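Local coordinates for nitrite oxidoreductase subunit A (Kuenenia stuttgartiensis, PDB 7B04), which belongs to the molybdopterin oxidoreductase family and binds a molybdenum atom, two MD1 ligands and an iron/sulfur cluster, at residues Phe63-Ser68 against Cys75-Phe80; Tyr93-Tyr98 against Asn111-Leu116; Gln704-Thr709 against Trp720-Ile725. One frame throughout, in Å; residues are numbered along the deposited sequence.

Contact 1 of 3, residues Phe63-Ser68 against Cys75-Phe80. With SF4 (iron/sulfur cluster), chain C.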
loop_
_atom_site.group_PDB
_atom_site.type_symbol
_atom_site.label_atom_id
_atom_site.label_comp_id
_atom_site.label_asym_id
_atom_site.label_seq_id
_atom_site.Cartn_x
_atom_site.Cartn_y
_atom_site.Cartn_z
ATOM N N PHE B 63 -17.132 -12.782 10.486
ATOM C CA PHE B 63 -16.228 -13.907 10.652
ATOM C C PHE B 63 -14.802 -13.391 10.702
ATOM O O PHE B 63 -14.527 -12.219 10.424
ATOM C CB PHE B 63 -16.471 -14.981 9.561
ATOM C CG PHE B 63 -15.825 -14.712 8.225
ATOM C CD1 PHE B 63 -16.586 -14.260 7.158
ATOM C CD2 PHE B 63 -14.493 -15.000 8.007
ATOM C CE1 PHE B 63 -16.006 -14.047 5.912
ATOM C CE2 PHE B 63 -13.912 -14.787 6.769
ATOM C CZ PHE B 63 -14.670 -14.312 5.721
ATOM N N THR B 64 -13.904 -14.275 11.124
ATOM C CA THR B 64 -12.524 -13.912 11.404
ATOM C C THR B 64 -11.530 -14.829 10.699
ATOM O O THR B 64 -11.664 -16.053 10.756
ATOM C CB THR B 64 -12.313 -13.953 12.922
ATOM O OG1 THR B 64 -12.825 -12.748 13.505
ATOM C CG2 THR B 64 -10.870 -14.109 13.270
ATOM N N TYR B 65 -10.529 -14.236 10.048
ATOM C CA TYR B 65 -9.441 -14.984 9.424
ATOM C C TYR B 65 -8.141 -14.209 9.632
ATOM O O TYR B 65 -8.104 -13.185 10.320
ATOM C CB TYR B 65 -9.697 -15.255 7.934
ATOM C CG TYR B 65 -9.726 -14.020 7.064
ATOM C CD1 TYR B 65 -10.805 -13.150 7.093
ATOM C CD2 TYR B 65 -8.663 -13.717 6.220
ATOM C CE1 TYR B 65 -10.836 -12.026 6.297
ATOM C CE2 TYR B 65 -8.682 -12.588 5.426
ATOM C CZ TYR B 65 -9.772 -11.745 5.471
ATOM O OH TYR B 65 -9.805 -10.619 4.682
ATOM N N CYS B 66 -7.067 -14.710 9.026
ATOM C CA CYS B 66 -5.748 -14.096 9.099
ATOM C C CYS B 66 -5.256 -13.821 7.684
ATOM O O CYS B 66 -5.181 -14.740 6.861
ATOM C CB CYS B 66 -4.763 -14.998 9.846
ATOM S SG CYS B 66 -3.062 -14.380 9.912
ATOM N N CYS B 67 -4.934 -12.559 7.401
ATOM C CA CYS B 67 -4.312 -12.182 6.137
ATOM C C CYS B 67 -2.816 -12.459 6.224
ATOM O O CYS B 67 -2.136 -11.916 7.101
ATOM C CB CYS B 67 -4.581 -10.707 5.843
ATOM S SG CYS B 67 -3.817 -10.074 4.336
ATOM N N SER B 68 -2.300 -13.327 5.355
ATOM C CA SER B 68 -0.908 -13.773 5.450
ATOM C C SER B 68 -0.214 -13.777 4.090
ATOM O O SER B 68 0.107 -14.838 3.542
ATOM C CB SER B 68 -0.858 -15.160 6.093
ATOM O OG SER B 68 0.467 -15.518 6.404
ATOM N N CYS B 75 -2.006 -10.116 10.088
ATOM C CA CYS B 75 -3.056 -9.457 10.852
ATOM C C CYS B 75 -4.243 -10.386 11.079
ATOM O O CYS B 75 -4.580 -11.226 10.240
ATOM C CB CYS B 75 -3.520 -8.193 10.129
ATOM S SG CYS B 75 -2.283 -6.880 10.045
ATOM N N ARG B 76 -4.887 -10.211 12.231
ATOM C CA ARG B 76 -6.119 -10.915 12.555
ATOM C C ARG B 76 -7.285 -10.049 12.102
ATOM O O ARG B 76 -7.395 -8.884 12.497
ATOM C CB ARG B 76 -6.197 -11.211 14.050
ATOM C CG ARG B 76 -7.508 -11.812 14.472
ATOM C CD ARG B 76 -7.751 -13.121 13.759
ATOM N NE ARG B 76 -6.928 -14.220 14.245
ATOM C CZ ARG B 76 -6.999 -15.460 13.770
ATOM N NH1 ARG B 76 -7.862 -15.755 12.808
ATOM N NH2 ARG B 76 -6.213 -16.408 14.262
ATOM N N ILE B 77 -8.153 -10.625 11.279
ATOM C CA ILE B 77 -9.070 -9.858 10.451
ATOM C C ILE B 77 -10.516 -10.196 10.781
ATOM O O ILE B 77 -10.850 -11.362 11.012
ATOM C CB ILE B 77 -8.756 -10.170 8.976
ATOM C CG1 ILE B 77 -7.287 -9.857 8.676
ATOM C CG2 ILE B 77 -9.661 -9.428 8.085
ATOM C CD1 ILE B 77 -7.051 -8.511 8.072
ATOM N N ARG B 78 -11.378 -9.173 10.789
ATOM C CA ARG B 78 -12.822 -9.343 10.951
ATOM C C ARG B 78 -13.531 -8.798 9.714
ATOM O O ARG B 78 -13.501 -7.588 9.460
ATOM C CB ARG B 78 -13.329 -8.648 12.213
ATOM C CG ARG B 78 -14.821 -8.835 12.436
ATOM C CD ARG B 78 -15.278 -8.298 13.782
ATOM N NE ARG B 78 -14.713 -9.053 14.896
ATOM C CZ ARG B 78 -15.166 -10.233 15.312
ATOM N NH1 ARG B 78 -16.196 -10.804 14.704
ATOM N NH2 ARG B 78 -14.586 -10.842 16.336
ATOM N N ALA B 79 -14.175 -9.682 8.957
ATOM C CA ALA B 79 -14.884 -9.323 7.737
ATOM C C ALA B 79 -16.391 -9.362 7.972
ATOM O O ALA B 79 -16.888 -10.181 8.749
ATOM C CB ALA B 79 -14.510 -10.258 6.582
ATOM N N PHE B 80 -17.116 -8.477 7.288
ATOM C CA PHE B 80 -18.568 -8.393 7.402
ATOM C C PHE B 80 -19.209 -9.022 6.174
ATOM O O PHE B 80 -18.807 -8.737 5.041
ATOM C CB PHE B 80 -19.059 -6.948 7.539
ATOM C CG PHE B 80 -18.362 -6.154 8.602
ATOM C CD1 PHE B 80 -17.168 -5.512 8.334
ATOM C CD2 PHE B 80 -18.914 -6.034 9.868
ATOM C CE1 PHE B 80 -16.532 -4.775 9.308
ATOM C CE2 PHE B 80 -18.280 -5.299 10.848
ATOM C CZ PHE B 80 -17.087 -4.668 10.568
HETATM FE FE1 SF4 C . -0.574 -7.262 5.531
HETATM FE FE2 SF4 C . -3.114 -8.266 5.509
HETATM FE FE3 SF4 C . -2.712 -5.563 5.644
HETATM FE FE4 SF4 C . -2.109 -7.134 7.795
HETATM S S1 SF4 C . -4.167 -6.796 6.880
HETATM S S2 SF4 C . -0.826 -5.466 6.918
HETATM S S3 SF4 C . -1.359 -9.016 6.758
HETATM S S4 SF4 C . -2.147 -6.948 3.919
#
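A beta hairpin formed by strands 61-66 and 76-82 brings Phe63-Ser68 alongside Cys75-Phe80, and two of its cysteines grip the iron/sulfur cluster. Four main-chain hydrogen bonds join the antiparallel strands in the pairs Phe63-Ala79 and Tyr65-Ile77. One of them runs from Ile77 N to Tyr65 O at 2.7 Å. Toward the turn, Cys67 N donates to Cys75 O at 3.2 Å, which ties the two ligand-bearing residues together. Cys67 SG binds iron FE2 and Cys75 SG binds iron FE4, each at 2.3 Å.

The Tyr65 ring lies on the Ile77 side of the sheet. Its CG sits between backbone N and carbonyl carbon (chi1 66°), which lays the ring against Ile77. Ile77 CB stands over one ring face, 4.0 Å from the centroid, a CH-pi contact, and CG2 lies against Tyr65 CE1 and CZ. The CG1 branch reaches the cluster, with Ile77 CD1 3.6 Å from sulfur S1. Ala79 CB lies over a face of the Phe63 ring and at the edge of the Tyr65 ring.

On the other side of the sheet, the bent Arg76 chain crosses Thr64 at about a right angle, with CD 3.3 Å from Thr64 CG2. Its guanidinium group continues to Ile719 O, where NH2 donates a hydrogen bond. Cysteine ligands at the turn end of an N-terminal hairpin are consistent with the iron/sulfur site of this family.

Contact 2 of 3, residues Tyr93-Tyr98 against Asn111-Leu116. With SF4 (iron/sulfur cluster), chain C.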
loop_
_atom_site.group_PDB
_atom_site.type_symbol
_atom_site.label_atom_id
_atom_site.label_comp_id
_atom_site.label_asym_id
_atom_site.label_seq_id
_atom_site.Cartn_x
_atom_site.Cartn_y
_atom_site.Cartn_z
ATOM N N TYR B 93 -9.702 -5.167 16.556
ATOM C CA TYR B 93 -9.499 -4.469 17.825
ATOM C C TYR B 93 -9.459 -5.485 18.968
ATOM O O TYR B 93 -10.272 -5.472 19.894
ATOM C CB TYR B 93 -10.576 -3.403 18.047
ATOM C CG TYR B 93 -10.347 -2.132 17.254
ATOM C CD1 TYR B 93 -9.634 -1.069 17.796
ATOM C CD2 TYR B 93 -10.842 -1.996 15.962
ATOM C CE1 TYR B 93 -9.421 0.093 17.074
ATOM C CE2 TYR B 93 -10.633 -0.837 15.233
ATOM C CZ TYR B 93 -9.923 0.202 15.795
ATOM O OH TYR B 93 -9.710 1.357 15.077
ATOM N N ASP B 94 -8.486 -6.393 18.862
ATOM C CA ASP B 94 -8.418 -7.577 19.705
ATOM C C ASP B 94 -7.103 -7.767 20.449
ATOM O O ASP B 94 -6.971 -8.752 21.184
ATOM C CB ASP B 94 -8.659 -8.821 18.845
ATOM C CG ASP B 94 -7.721 -8.878 17.652
ATOM O OD1 ASP B 94 -7.019 -7.873 17.398
ATOM O OD2 ASP B 94 -7.684 -9.920 16.966
ATOM N N HIS B 95 -6.134 -6.867 20.289
ATOM C CA HIS B 95 -4.801 -7.124 20.823
ATOM C C HIS B 95 -4.785 -7.146 22.346
ATOM O O HIS B 95 -3.967 -7.860 22.939
ATOM C CB HIS B 95 -3.820 -6.096 20.277
ATOM C CG HIS B 95 -3.649 -6.177 18.792
ATOM N ND1 HIS B 95 -4.418 -5.445 17.915
ATOM C CD2 HIS B 95 -2.813 -6.921 18.030
ATOM C CE1 HIS B 95 -4.057 -5.726 16.676
ATOM N NE2 HIS B 95 -3.086 -6.621 16.718
ATOM N N GLN B 96 -5.651 -6.359 22.990
ATOM C CA GLN B 96 -5.799 -6.432 24.440
ATOM C C GLN B 96 -6.014 -7.863 24.919
ATOM O O GLN B 96 -5.571 -8.227 26.015
ATOM C CB GLN B 96 -6.961 -5.545 24.892
ATOM C CG GLN B 96 -8.326 -5.956 24.360
ATOM C CD GLN B 96 -8.646 -5.325 23.019
ATOM O OE1 GLN B 96 -7.758 -4.841 22.315
ATOM N NE2 GLN B 96 -9.923 -5.327 22.659
ATOM N N ASN B 97 -6.692 -8.682 24.119
ATOM C CA ASN B 97 -7.072 -10.027 24.522
ATOM C C ASN B 97 -5.995 -11.069 24.257
ATOM O O ASN B 97 -6.129 -12.204 24.727
ATOM C CB ASN B 97 -8.363 -10.437 23.809
ATOM C CG ASN B 97 -9.530 -9.529 24.150
ATOM O OD1 ASN B 97 -9.695 -9.123 25.300
ATOM N ND2 ASN B 97 -10.343 -9.204 23.151
ATOM N N TYR B 98 -4.930 -10.724 23.535
ATOM C CA TYR B 98 -3.897 -11.712 23.248
ATOM C C TYR B 98 -3.109 -12.038 24.517
ATOM O O TYR B 98 -2.750 -11.140 25.284
ATOM C CB TYR B 98 -2.945 -11.200 22.163
ATOM C CG TYR B 98 -3.562 -10.992 20.794
ATOM C CD1 TYR B 98 -4.882 -11.343 20.534
ATOM C CD2 TYR B 98 -2.815 -10.447 19.759
ATOM C CE1 TYR B 98 -5.439 -11.146 19.282
ATOM C CE2 TYR B 98 -3.359 -10.249 18.508
ATOM C CZ TYR B 98 -4.670 -10.602 18.272
ATOM O OH TYR B 98 -5.209 -10.404 17.023
ATOM N N ASN B 111 -3.198 -1.922 18.578
ATOM C CA ASN B 111 -4.380 -1.665 17.721
ATOM C C ASN B 111 -4.103 -0.534 16.734
ATOM O O ASN B 111 -3.218 0.248 17.002
ATOM C CB ASN B 111 -5.577 -1.283 18.589
ATOM C CG ASN B 111 -6.239 -2.441 19.291
ATOM O OD1 ASN B 111 -5.829 -3.565 19.160
ATOM N ND2 ASN B 111 -7.268 -2.178 20.051
ATOM N N PRO B 112 -4.909 -0.324 15.673
ATOM C CA PRO B 112 -5.685 -1.347 14.968
ATOM C C PRO B 112 -4.853 -2.309 14.116
ATOM O O PRO B 112 -5.181 -3.424 14.002
ATOM C CB PRO B 112 -6.672 -0.510 14.172
ATOM C CG PRO B 112 -5.900 0.693 13.824
ATOM C CD PRO B 112 -5.053 0.955 15.032
ATOM N N ARG B 113 -3.825 -1.773 13.486
ATOM C CA ARG B 113 -2.827 -2.557 12.734
ATOM C C ARG B 113 -3.373 -3.338 11.531
ATOM O O ARG B 113 -3.565 -4.517 11.641
ATOM C CB ARG B 113 -1.982 -3.294 13.773
ATOM C CG ARG B 113 -1.440 -4.643 13.371
ATOM C CD ARG B 113 -0.877 -5.150 14.645
ATOM N NE ARG B 113 -1.155 -6.539 14.560
ATOM C CZ ARG B 113 -0.341 -7.366 13.990
ATOM N NH1 ARG B 113 -0.628 -8.648 13.935
ATOM N NH2 ARG B 113 0.784 -6.901 13.504
ATOM N N MET B 114 -3.642 -2.659 10.426
ATOM C CA MET B 114 -4.037 -3.313 9.187
ATOM C C MET B 114 -3.487 -2.470 8.039
ATOM O O MET B 114 -3.054 -1.335 8.243
ATOM C CB MET B 114 -5.564 -3.451 9.108
ATOM C CG MET B 114 -6.061 -4.713 8.466
ATOM S SD MET B 114 -7.800 -5.081 8.773
ATOM C CE MET B 114 -8.294 -5.611 7.129
ATOM N N CYS B 115 -3.439 -3.037 6.838
ATOM C CA CYS B 115 -3.038 -2.226 5.693
ATOM C C CYS B 115 -4.220 -2.002 4.756
ATOM O O CYS B 115 -5.239 -2.693 4.829
ATOM C CB CYS B 115 -1.855 -2.855 4.942
ATOM S SG CYS B 115 -2.249 -4.263 3.897
ATOM N N LEU B 116 -4.069 -1.006 3.873
ATOM C CA LEU B 116 -5.084 -0.752 2.853
ATOM C C LEU B 116 -5.349 -1.989 2.008
ATOM O O LEU B 116 -6.486 -2.213 1.578
ATOM C CB LEU B 116 -4.671 0.424 1.961
ATOM C CG LEU B 116 -3.724 0.187 0.784
ATOM C CD1 LEU B 116 -3.757 1.353 -0.196
ATOM C CD2 LEU B 116 -2.320 -0.045 1.287
HETATM FE FE1 SF4 C . -0.574 -7.262 5.531
HETATM FE FE2 SF4 C . -3.114 -8.266 5.509
HETATM FE FE3 SF4 C . -2.712 -5.563 5.644
HETATM FE FE4 SF4 C . -2.109 -7.134 7.795
HETATM S S1 SF4 C . -4.167 -6.796 6.880
HETATM S S2 SF4 C . -0.826 -5.466 6.918
HETATM S S3 SF4 C . -1.359 -9.016 6.758
HETATM S S4 SF4 C . -2.147 -6.948 3.919
#
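His95 bridges Asn111 and Arg113 through its two ring nitrogens. His95 ND1 donates to Asn111 OD1 at 2.7 Å, with an N-H...O angle of 154°. The acceptor lies close to the imidazole plane, and the donor lies in the carbonyl plane of the amide. At the other ring nitrogen, Arg113 NE donates to His95 NE2 at 2.9 Å, tilted from the ring plane. This bond is more bent, at 136°, and the guanidinium and ring planes stand 77° apart. Because NE2 accepts from Arg113 NE while ND1 donates, the ring is probably neutral. The two bonds limit its rotation. Arg113 also forms a salt bridge to Glu316 through NH2 and donates from NH1 to His73 O.

The other end of the amide, Asn111 ND2, bonds to Met347 O of the subunit B chain. It also approaches Tyr93 CD1, at 3.5 Å, with the amide steeply inclined to the ring. The Tyr93 side chain runs alongside Pro112, which follows a cis peptide bond, and its CZ is 3.7 Å from Pro112 CB. Tyr93 OH reaches the subunit B chain, where it hydrogen-bonds Ser260 O and Arg346 NE.

Two residues beyond Arg113, Cys115 SG binds iron FE3 of the cluster at 2.2 Å. The contact joins two parts of the loop between strand 85-91 and helix 116-119, the loop that supplies the Cys115 ligand of the iron/sulfur site.

Contact 3 of 3, residues Gln704-Thr709 against Trp720-Ile725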
loop_
_atom_site.group_PDB
_atom_site.type_symbol
_atom_site.label_atom_id
_atom_site.label_comp_id
_atom_site.label_asym_id
_atom_site.label_seq_id
_atom_site.Cartn_x
_atom_site.Cartn_y
_atom_site.Cartn_z
ATOM N N GLN B 704 -10.744 -24.553 3.852
ATOM C CA GLN B 704 -11.539 -25.663 4.360
ATOM C C GLN B 704 -10.759 -26.540 5.332
ATOM O O GLN B 704 -11.177 -27.668 5.613
ATOM C CB GLN B 704 -12.065 -26.500 3.196
ATOM C CG GLN B 704 -13.231 -25.872 2.457
ATOM C CD GLN B 704 -13.405 -26.443 1.065
ATOM O OE1 GLN B 704 -12.471 -27.001 0.488
ATOM N NE2 GLN B 704 -14.608 -26.318 0.521
ATOM N N GLU B 705 -9.645 -26.038 5.859
ATOM C CA GLU B 705 -8.828 -26.768 6.817
ATOM C C GLU B 705 -8.007 -25.741 7.582
ATOM O O GLU B 705 -7.734 -24.647 7.081
ATOM C CB GLU B 705 -7.945 -27.801 6.098
ATOM C CG GLU B 705 -6.915 -28.540 6.942
ATOM C CD GLU B 705 -7.539 -29.504 7.932
ATOM O OE1 GLU B 705 -7.901 -29.066 9.043
ATOM O OE2 GLU B 705 -7.666 -30.701 7.598
ATOM N N PHE B 706 -7.607 -26.104 8.797
ATOM C CA PHE B 706 -6.937 -25.144 9.662
ATOM C C PHE B 706 -5.502 -24.903 9.205
ATOM O O PHE B 706 -4.878 -25.748 8.559
ATOM C CB PHE B 706 -6.961 -25.622 11.112
ATOM C CG PHE B 706 -8.345 -25.787 11.667
ATOM C CD1 PHE B 706 -9.158 -24.683 11.860
ATOM C CD2 PHE B 706 -8.830 -27.040 12.000
ATOM C CE1 PHE B 706 -10.435 -24.826 12.365
ATOM C CE2 PHE B 706 -10.104 -27.189 12.513
ATOM C CZ PHE B 706 -10.906 -26.079 12.700
ATOM N N GLU B 707 -4.983 -23.722 9.542
ATOM C CA GLU B 707 -3.632 -23.346 9.158
ATOM C C GLU B 707 -2.972 -22.535 10.265
ATOM O O GLU B 707 -3.631 -21.783 10.986
ATOM C CB GLU B 707 -3.629 -22.545 7.850
ATOM C CG GLU B 707 -2.260 -22.436 7.234
ATOM C CD GLU B 707 -1.699 -23.793 6.863
ATOM O OE1 GLU B 707 -2.464 -24.634 6.350
ATOM O OE2 GLU B 707 -0.502 -24.036 7.111
ATOM N N ILE B 708 -1.655 -22.690 10.375
ATOM C CA ILE B 708 -0.852 -22.087 11.433
ATOM C C ILE B 708 0.128 -21.101 10.810
ATOM O O ILE B 708 0.671 -21.353 9.730
ATOM C CB ILE B 708 -0.106 -23.169 12.244
ATOM C CG1 ILE B 708 0.849 -22.541 13.261
ATOM C CG2 ILE B 708 0.649 -24.110 11.315
ATOM C CD1 ILE B 708 0.153 -21.771 14.348
ATOM N N THR B 709 0.337 -19.971 11.485
ATOM C CA THR B 709 1.329 -18.997 11.049
ATOM C C THR B 709 1.884 -18.267 12.263
ATOM O O THR B 709 1.249 -18.201 13.319
ATOM C CB THR B 709 0.764 -17.978 10.052
ATOM O OG1 THR B 709 1.806 -17.073 9.663
ATOM C CG2 THR B 709 -0.349 -17.177 10.688
ATOM N N TRP B 720 -6.303 -20.271 11.756
ATOM C CA TRP B 720 -7.582 -19.953 11.139
ATOM C C TRP B 720 -7.939 -21.004 10.089
ATOM O O TRP B 720 -7.105 -21.811 9.660
ATOM C CB TRP B 720 -7.561 -18.556 10.536
ATOM C CG TRP B 720 -6.877 -18.457 9.226
ATOM C CD1 TRP B 720 -7.470 -18.352 8.006
ATOM C CD2 TRP B 720 -5.463 -18.448 8.993
ATOM N NE1 TRP B 720 -6.514 -18.264 7.025
ATOM C CE2 TRP B 720 -5.273 -18.326 7.605
ATOM C CE3 TRP B 720 -4.342 -18.531 9.821
ATOM C CZ2 TRP B 720 -4.011 -18.282 7.024
ATOM C CZ3 TRP B 720 -3.088 -18.489 9.240
ATOM C CH2 TRP B 720 -2.933 -18.365 7.857
ATOM N N GLY B 721 -9.220 -21.040 9.752
ATOM C CA GLY B 721 -9.759 -21.903 8.715
ATOM C C GLY B 721 -11.206 -22.292 8.951
ATOM O O GLY B 721 -11.719 -22.247 10.068
ATOM N N LYS B 722 -11.850 -22.771 7.892
ATOM C CA LYS B 722 -13.220 -23.271 7.828
ATOM C C LYS B 722 -14.290 -22.294 8.274
ATOM O O LYS B 722 -15.467 -22.675 8.301
ATOM C CB LYS B 722 -13.412 -24.523 8.688
ATOM C CG LYS B 722 -12.304 -25.546 8.672
ATOM C CD LYS B 722 -12.658 -26.614 9.697
ATOM C CE LYS B 722 -11.906 -27.900 9.449
ATOM N NZ LYS B 722 -12.299 -28.966 10.418
ATOM N N THR B 723 -13.951 -21.048 8.580
ATOM C CA THR B 723 -14.933 -20.116 9.122
ATOM C C THR B 723 -15.333 -19.027 8.131
ATOM O O THR B 723 -16.129 -18.142 8.473
ATOM C CB THR B 723 -14.395 -19.494 10.412
ATOM O OG1 THR B 723 -15.440 -18.794 11.105
ATOM C CG2 THR B 723 -13.266 -18.539 10.095
ATOM N N GLY B 724 -14.807 -19.069 6.916
ATOM C CA GLY B 724 -15.069 -18.040 5.915
ATOM C C GLY B 724 -16.177 -18.431 4.958
ATOM O O GLY B 724 -17.199 -19.011 5.350
ATOM N N ILE B 725 -15.954 -18.148 3.678
ATOM C CA ILE B 725 -16.923 -18.421 2.634
ATOM C C ILE B 725 -16.558 -19.725 1.938
ATOM O O ILE B 725 -15.421 -20.202 1.997
ATOM C CB ILE B 725 -17.008 -17.260 1.614
ATOM C CG1 ILE B 725 -15.670 -17.074 0.896
ATOM C CG2 ILE B 725 -17.435 -15.968 2.304
ATOM C CD1 ILE B 725 -15.731 -16.116 -0.283
#
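Glu707 and Trp720 pair their backbones in both directions. Glu707 N donates to Trp720 O at 2.9 Å, and Trp720 N donates to Glu707 O at 3.2 Å. The first bond is the more bent at hydrogen, 135° against 153°. Trp720 O also receives a CA-H...O contact from Phe706 CA at 3.3 Å. The neighbouring Phe706 N is satisfied within its own segment by Glu705 OE1, which uses its anti lone pair, at 3.0 Å.

Several buried side-chain polar atoms find partners outside the two segments. Glu707 OE2 accepts from Gly235 N, Thr709 OG1 bonds to Leu230 O, and Trp720 NE1 makes a weak bond to Trp700 O. Glu705 OE2 accepts a weak bond from Ala766 N.

This Glu707-Trp720 pair belongs to the small antiparallel sheet of strands 707-709, 716-720 and 798-800, in which 707-709 is an edge strand within the chain. On its Trp720 side, Glu707 CB stands almost squarely over the six-membered ring, 4.2 Å from its centroid, a CH-pi contact. Thr709 CG2 meets the same indole at CZ3, 3.4 Å away. The Trp720 CG lies between backbone N and carbonyl carbon (chi1 79°), which lays the indole along the Glu707 side chain.

Past the pair, Gly721 brings its backbone close to Phe706 and Glu705. Lys722 then sends an extended chain across the Phe706 ring, with CD 4.0 Å from the centroid and over the face. Its amino end passes near Phe706 CE2, and Glu705 OE1 is 4.6 Å from Lys722 NZ, too far for a direct ion pair.

In the fold
The contacts follow one another along the chain, in the order 1, 2, 3. Contact 1 is the first hairpin of the three-stranded sheet 61-66, 76-82, 85-91, and contact 2 lies in the loop that leaves its last strand. Their centres are about 10 Å apart, and both touch the iron/sulfur cluster. Contact 3 comes some 600 residues later, in a different three-stranded sheet, yet its centre is also about 10 Å from that of contact 1. There Trp720 packs against Cys66. Contacts 2 and 3 do not touch, and their centres are about 19 Å apart. Contact 1 touches both, so the cluster-binding hairpin packs between the loop of contact 2 and the sheet of contact 3.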